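Local coordinates for protein cytochrome P450 (PDB 5L92) that probably acts as a haem-dependent monooxygenase and binds the steroid corticosterone, at residues A[282-287]-A[338-343]; A[320-325]-A[329-334]. One frame throughout, in Å; residues are numbered along the deposited sequence.

In the fold
Both contacts belong to the haem-thiolate side of the P450 fold, where helix 275-285 meets the long loop that runs from helix 317-320 toward the haem-ligating cysteine. Contact 1 (282-287 with 338-343) lies deeper, and Leu283 comes within about 4 Å of the haem; its chemistry across the segments is packing of aliphatic groups on a ring and an amide. Contact 2 (320-325 with 329-334) sits farther out, joins two turns of the same loop, and adds a salt bridge to a proline packing. Their centres are about 9 Å apart, and Arg284 links them by reaching the carbonyls of His321 and Pro330.

Contact 1: A[282-287]-A[338-343]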
loop_
_atom_site.group_PDB
_atom_site.type_symbol
_atom_site.label_atom_id
_atom_site.label_comp_id
_atom_site.label_asym_id
_atom_site.label_seq_id
_atom_site.Cartn_x
_atom_site.Cartn_y
_atom_site.Cartn_z
ATOM N N VAL A 282 7.550 5.883 -10.047
ATOM C CA VAL A 282 7.717 4.687 -9.214
ATOM C C VAL A 282 6.369 4.011 -8.958
ATOM O O VAL A 282 6.247 2.786 -9.071
ATOM C CB VAL A 282 8.431 5.019 -7.903
ATOM C CG1 VAL A 282 8.645 3.745 -7.109
ATOM C CG2 VAL A 282 9.773 5.704 -8.176
ATOM N N LEU A 283 5.332 4.793 -8.618
ATOM C CA LEU A 283 4.010 4.198 -8.434
ATOM C C LEU A 283 3.593 3.348 -9.629
ATOM O O LEU A 283 2.832 2.383 -9.478
ATOM C CB LEU A 283 2.958 5.289 -8.211
ATOM C CG LEU A 283 3.073 5.906 -6.821
ATOM C CD1 LEU A 283 2.362 7.255 -6.754
ATOM C CD2 LEU A 283 2.509 4.929 -5.758
ATOM N N ARG A 284 4.043 3.707 -10.818
ATOM C CA ARG A 284 3.736 2.933 -12.027
ATOM C C ARG A 284 4.665 1.727 -12.169
ATOM O O ARG A 284 4.213 0.610 -12.457
ATOM C CB ARG A 284 3.872 3.841 -13.272
ATOM C CG ARG A 284 3.281 3.221 -14.543
ATOM C CD ARG A 284 3.823 3.795 -15.895
ATOM N NE ARG A 284 5.284 3.715 -16.076
ATOM C CZ ARG A 284 5.921 2.804 -16.814
ATOM N NH1 ARG A 284 5.269 1.852 -17.458
ATOM N NH2 ARG A 284 7.234 2.834 -16.900
ATOM N N TYR A 285 5.972 1.950 -11.984
ATOM C CA TYR A 285 7.031 1.020 -12.370
ATOM C C TYR A 285 7.303 -0.039 -11.306
ATOM O O TYR A 285 7.568 -1.195 -11.642
ATOM C CB TYR A 285 8.312 1.820 -12.681
ATOM C CG TYR A 285 9.371 1.067 -13.453
ATOM C CD1 TYR A 285 9.269 0.872 -14.832
ATOM C CD2 TYR A 285 10.472 0.564 -12.808
ATOM C CE1 TYR A 285 10.266 0.183 -15.522
ATOM C CE2 TYR A 285 11.456 -0.090 -13.474
ATOM C CZ TYR A 285 11.360 -0.291 -14.822
ATOM O OH TYR A 285 12.363 -0.974 -15.438
ATOM N N ARG A 286 7.221 0.334 -10.028
ATOM C CA ARG A 286 7.460 -0.569 -8.914
ATOM C C ARG A 286 6.380 -0.348 -7.850
ATOM O O ARG A 286 6.609 0.140 -6.747
ATOM C CB ARG A 286 8.866 -0.406 -8.375
ATOM C CG ARG A 286 9.880 -1.188 -9.256
ATOM C CD ARG A 286 11.193 -1.443 -8.552
ATOM N NE ARG A 286 12.214 -1.849 -9.487
ATOM C CZ ARG A 286 12.338 -3.068 -9.996
ATOM N NH1 ARG A 286 11.485 -4.018 -9.661
ATOM N NH2 ARG A 286 13.318 -3.335 -10.855
ATOM N N SER A 287 5.174 -0.667 -8.246
ATOM C CA SER A 287 3.995 -0.301 -7.473
ATOM C C SER A 287 3.981 -1.021 -6.124
ATOM O O SER A 287 4.103 -2.250 -6.093
ATOM C CB SER A 287 2.765 -0.647 -8.283
ATOM O OG SER A 287 2.977 -0.355 -9.666
ATOM N N LYS A 338 5.002 11.397 -19.010
ATOM C CA LYS A 338 3.737 12.111 -19.252
ATOM C C LYS A 338 3.124 11.564 -20.530
ATOM O O LYS A 338 3.805 11.451 -21.554
ATOM C CB LYS A 338 3.910 13.625 -19.402
ATOM C CG LYS A 338 4.087 14.376 -18.108
ATOM C CD LYS A 338 4.141 15.915 -18.316
ATOM C CE LYS A 338 2.800 16.484 -18.834
ATOM N NZ LYS A 338 2.654 17.968 -18.637
ATOM N N PRO A 339 1.847 11.170 -20.478
ATOM C CA PRO A 339 0.977 11.098 -19.303
ATOM C C PRO A 339 1.376 9.912 -18.404
ATOM O O PRO A 339 2.249 9.150 -18.752
ATOM C CB PRO A 339 -0.412 10.905 -19.920
ATOM C CG PRO A 339 -0.127 10.084 -21.141
ATOM C CD PRO A 339 1.209 10.590 -21.671
ATOM N N ASN A 340 0.736 9.773 -17.243
ATOM C CA ASN A 340 1.023 8.641 -16.371
ATOM C C ASN A 340 -0.252 8.369 -15.565
ATOM O O ASN A 340 -0.388 8.730 -14.390
ATOM C CB ASN A 340 2.233 8.928 -15.478
ATOM C CG ASN A 340 2.654 7.713 -14.617
ATOM O OD1 ASN A 340 2.028 6.653 -14.639
ATOM N ND2 ASN A 340 3.716 7.882 -13.874
ATOM N N VAL A 341 -1.208 7.729 -16.215
ATOM C CA VAL A 341 -2.514 7.545 -15.607
ATOM C C VAL A 341 -2.512 6.172 -14.967
ATOM O O VAL A 341 -3.226 5.270 -15.389
ATOM C CB VAL A 341 -3.664 7.726 -16.610
ATOM C CG1 VAL A 341 -5.006 7.687 -15.840
ATOM C CG2 VAL A 341 -3.541 9.118 -17.335
ATOM N N HIS A 342 -1.672 6.005 -13.962
ATOM C CA HIS A 342 -1.561 4.709 -13.345
ATOM C C HIS A 342 -2.701 4.518 -12.342
ATOM O O HIS A 342 -3.455 5.435 -12.020
ATOM C CB HIS A 342 -0.216 4.589 -12.678
ATOM C CG HIS A 342 -0.058 5.573 -11.580
ATOM N ND1 HIS A 342 -0.682 5.422 -10.358
ATOM C CD2 HIS A 342 0.548 6.781 -11.552
ATOM C CE1 HIS A 342 -0.408 6.467 -9.601
ATOM N NE2 HIS A 342 0.339 7.305 -10.300
ATOM N N MET A 343 -2.834 3.283 -11.882
ATOM C CA MET A 343 -3.869 2.886 -10.941
ATOM C C MET A 343 -3.247 2.347 -9.657
ATOM O O MET A 343 -3.786 1.438 -9.040
ATOM C CB MET A 343 -4.786 1.838 -11.596
ATOM C CG MET A 343 -5.648 2.448 -12.704
ATOM S SD MET A 343 -6.848 1.380 -13.528
ATOM C CE MET A 343 -5.753 0.455 -14.613
#
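Leu283 lays its CB over one face of the His342 imidazole, 4.0 Å from the ring centroid and 20° off the normal, a CH-pi contact displaced toward the CE1 rim. Its CD1 follows at 4.0 Å from CE1 of His342. The ring is placed there by a chi1 of 63°, which sets CG of His342 between the backbone N and the carbonyl carbon, while NE2 bonds to Glu280. Losing the imidazole, as with an alanine here, would probably leave Leu283 CB and CD1 without their flat cover and Glu280 without this mate. Beside this pair, the aliphatic part of Arg284 runs obliquely across the Asn340 amide: OD1 of Asn340 rests 3.6 Å from Arg284 CD and equally near CB, and has no hydrogen-bond partner in the model although buried here. The amide and guanidinium planes stand 69° apart. A bend at chi3 turns the Arg284 guanidinium out of line with its chain; there NE pairs with Glu281 in a salt bridge and NH1 serves the carbonyls of His321 and Pro330. Glu281 and Arg284 form the ExxR motif of the P450 K helix, packed here on the loop that leads to the haem-binding cysteine.

Contact 2: A[320-325]-A[329-334]; sequences AHRDAE and DPEVFK
Pro330 presses its ring against the backbone of Arg322: CB of Pro330 lies 3.2 Å from O of Arg322, and CG 3.6 Å from the same oxygen. This is the tight half of the contact, and Glu331 extends it. Its OE2 sits 3.3 Å from Arg322 CB, while OE1 meets Arg322 NH1 at 2.9 Å, at the edge of the guanidinium, in a salt bridge whose hydrogen bond is weak because the N-H points poorly at the oxygen (129°). The two side chains cross at about a right angle, with carboxylate and guanidinium planes 48° apart. Both chains bend at chi2, which brings the charged groups together beside the turns. Arg322 has further partners: NH2 bonds to the carbonyl of Tyr285, and Tyr285 and Phe26 both make cation-pi contacts with it. Asp323, also buried, points away from 329-334; its OD1 accepts from Glu325 N in an Asx turn, and its OD2 is tied to Tyr52 N.

Toward solvent the packing thins. Exposed Ala324 reaches Pro330 loosely, its CA 4.0 Å from Pro330 CG and its CB barely farther. On this side Lys334 NZ bridges to Asp329 OD2 at 3.1 Å, within its own segment.

Two type I turns, Ala320 to Asp323 and Asp329 to Val332, thus stand against each other. The second turn overlaps the PxxFxxxR sequence that begins at Pro330, whose arginine, Arg337, bonds to the carbonyls of Asp329 and Val332, the arrangement of the P450 meander before the cysteine loop.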
loop_
_atom_site.group_PDB
_atom_site.type_symbol
_atom_site.label_atom_id
_atom_site.label_comp_id
_atom_site.label_asym_id
_atom_site.label_seq_id
_atom_site.Cartn_x
_atom_site.Cartn_y
_atom_site.Cartn_z
ATOM N N ALA A 320 -1.076 -3.864 -15.680
ATOM C CA ALA A 320 -1.715 -2.749 -16.368
ATOM C C ALA A 320 -0.759 -1.582 -16.557
ATOM O O ALA A 320 -0.855 -0.849 -17.550
ATOM C CB ALA A 320 -2.944 -2.271 -15.590
ATOM N N HIS A 321 0.131 -1.354 -15.579
ATOM C CA HIS A 321 1.025 -0.211 -15.579
ATOM C C HIS A 321 2.126 -0.309 -16.634
ATOM O O HIS A 321 2.834 0.691 -16.833
ATOM C CB HIS A 321 1.679 -0.072 -14.214
ATOM C CG HIS A 321 0.761 0.405 -13.140
ATOM N ND1 HIS A 321 1.058 0.275 -11.799
ATOM C CD2 HIS A 321 -0.460 0.982 -13.208
ATOM C CE1 HIS A 321 0.076 0.801 -11.090
ATOM N NE2 HIS A 321 -0.864 1.219 -11.917
ATOM N N ARG A 322 2.311 -1.502 -17.226
ATOM C CA ARG A 322 3.274 -1.804 -18.275
ATOM C C ARG A 322 2.611 -2.051 -19.641
ATOM O O ARG A 322 3.257 -2.563 -20.552
ATOM C CB ARG A 322 4.098 -3.036 -17.895
ATOM C CG ARG A 322 4.790 -3.040 -16.543
ATOM C CD ARG A 322 5.910 -2.050 -16.478
ATOM N NE ARG A 322 6.715 -2.098 -15.254
ATOM C CZ ARG A 322 7.956 -2.579 -15.192
ATOM N NH1 ARG A 322 8.560 -3.074 -16.265
ATOM N NH2 ARG A 322 8.608 -2.540 -14.062
ATOM N N ASP A 323 1.342 -1.714 -19.792
ATOM C CA ASP A 323 0.575 -1.983 -20.999
ATOM C C ASP A 323 0.939 -0.951 -22.074
ATOM O O ASP A 323 0.791 0.260 -21.852
ATOM C CB ASP A 323 -0.910 -1.917 -20.630
ATOM C CG ASP A 323 -1.829 -2.347 -21.756
ATOM O OD1 ASP A 323 -1.540 -2.012 -22.928
ATOM O OD2 ASP A 323 -2.859 -3.009 -21.458
ATOM N N ALA A 324 1.421 -1.419 -23.228
ATOM C CA ALA A 324 1.964 -0.478 -24.220
ATOM C C ALA A 324 0.896 0.462 -24.776
ATOM O O ALA A 324 1.205 1.615 -25.119
ATOM C CB ALA A 324 2.624 -1.230 -25.355
ATOM N N GLU A 325 -0.361 -0.001 -24.841
ATOM C CA GLU A 325 -1.455 0.827 -25.330
ATOM C C GLU A 325 -1.649 2.084 -24.489
ATOM O O GLU A 325 -2.226 3.055 -24.967
ATOM C CB GLU A 325 -2.757 0.011 -25.380
ATOM C CG GLU A 325 -2.743 -1.208 -26.355
ATOM C CD GLU A 325 -2.994 -0.861 -27.825
ATOM O OE1 GLU A 325 -3.922 -0.076 -28.142
ATOM O OE2 GLU A 325 -2.267 -1.405 -28.689
ATOM N N ASP A 329 6.733 3.038 -24.398
ATOM C CA ASP A 329 7.998 2.480 -23.899
ATOM C C ASP A 329 7.829 2.021 -22.460
ATOM O O ASP A 329 8.558 2.451 -21.550
ATOM C CB ASP A 329 9.132 3.485 -23.997
ATOM C CG ASP A 329 9.362 3.936 -25.409
ATOM O OD1 ASP A 329 9.675 3.067 -26.248
ATOM O OD2 ASP A 329 9.213 5.146 -25.677
ATOM N N PRO A 330 6.819 1.226 -22.230
ATOM C CA PRO A 330 6.406 0.803 -20.908
ATOM C C PRO A 330 7.425 0.233 -19.984
ATOM O O PRO A 330 7.307 0.430 -18.818
ATOM C CB PRO A 330 5.334 -0.223 -21.213
ATOM C CG PRO A 330 5.572 -0.649 -22.568
ATOM C CD PRO A 330 6.143 0.482 -23.277
ATOM N N GLU A 331 8.401 -0.470 -20.513
ATOM C CA GLU A 331 9.386 -1.088 -19.678
ATOM C C GLU A 331 10.529 -0.130 -19.284
ATOM O O GLU A 331 11.468 -0.518 -18.666
ATOM C CB GLU A 331 9.860 -2.413 -20.286
ATOM C CG GLU A 331 8.778 -3.408 -20.781
ATOM C CD GLU A 331 7.780 -4.011 -19.722
ATOM O OE1 GLU A 331 8.157 -4.579 -18.728
ATOM O OE2 GLU A 331 6.565 -4.009 -19.927
ATOM N N VAL A 332 10.397 1.137 -19.631
ATOM C CA VAL A 332 11.371 2.136 -19.306
ATOM C C VAL A 332 10.944 3.124 -18.252
ATOM O O VAL A 332 9.964 3.786 -18.373
ATOM C CB VAL A 332 11.809 2.915 -20.559
ATOM C CG1 VAL A 332 12.834 3.946 -20.229
ATOM C CG2 VAL A 332 12.388 1.975 -21.571
ATOM N N PHE A 333 11.750 3.193 -17.225
ATOM C CA PHE A 333 11.583 4.141 -16.148
ATOM C C PHE A 333 11.942 5.551 -16.635
ATOM O O PHE A 333 13.034 5.821 -16.993
ATOM C CB PHE A 333 12.431 3.741 -14.966
ATOM C CG PHE A 333 12.257 4.587 -13.773
ATOM C CD1 PHE A 333 11.187 4.439 -12.951
ATOM C CD2 PHE A 333 13.186 5.519 -13.455
ATOM C CE1 PHE A 333 11.050 5.206 -11.846
ATOM C CE2 PHE A 333 13.052 6.300 -12.355
ATOM C CZ PHE A 333 11.986 6.143 -11.548
ATOM N N LYS A 334 10.984 6.442 -16.633
ATOM C CA LYS A 334 11.202 7.813 -17.107
ATOM C C LYS A 334 10.745 8.791 -16.028
ATOM O O LYS A 334 9.536 8.949 -15.813
ATOM C CB LYS A 334 10.429 8.075 -18.400
ATOM C CG LYS A 334 10.821 7.214 -19.591
ATOM C CD LYS A 334 10.038 7.633 -20.862
ATOM C CE LYS A 334 10.232 6.688 -22.042
ATOM N NZ LYS A 334 9.075 6.792 -22.997
#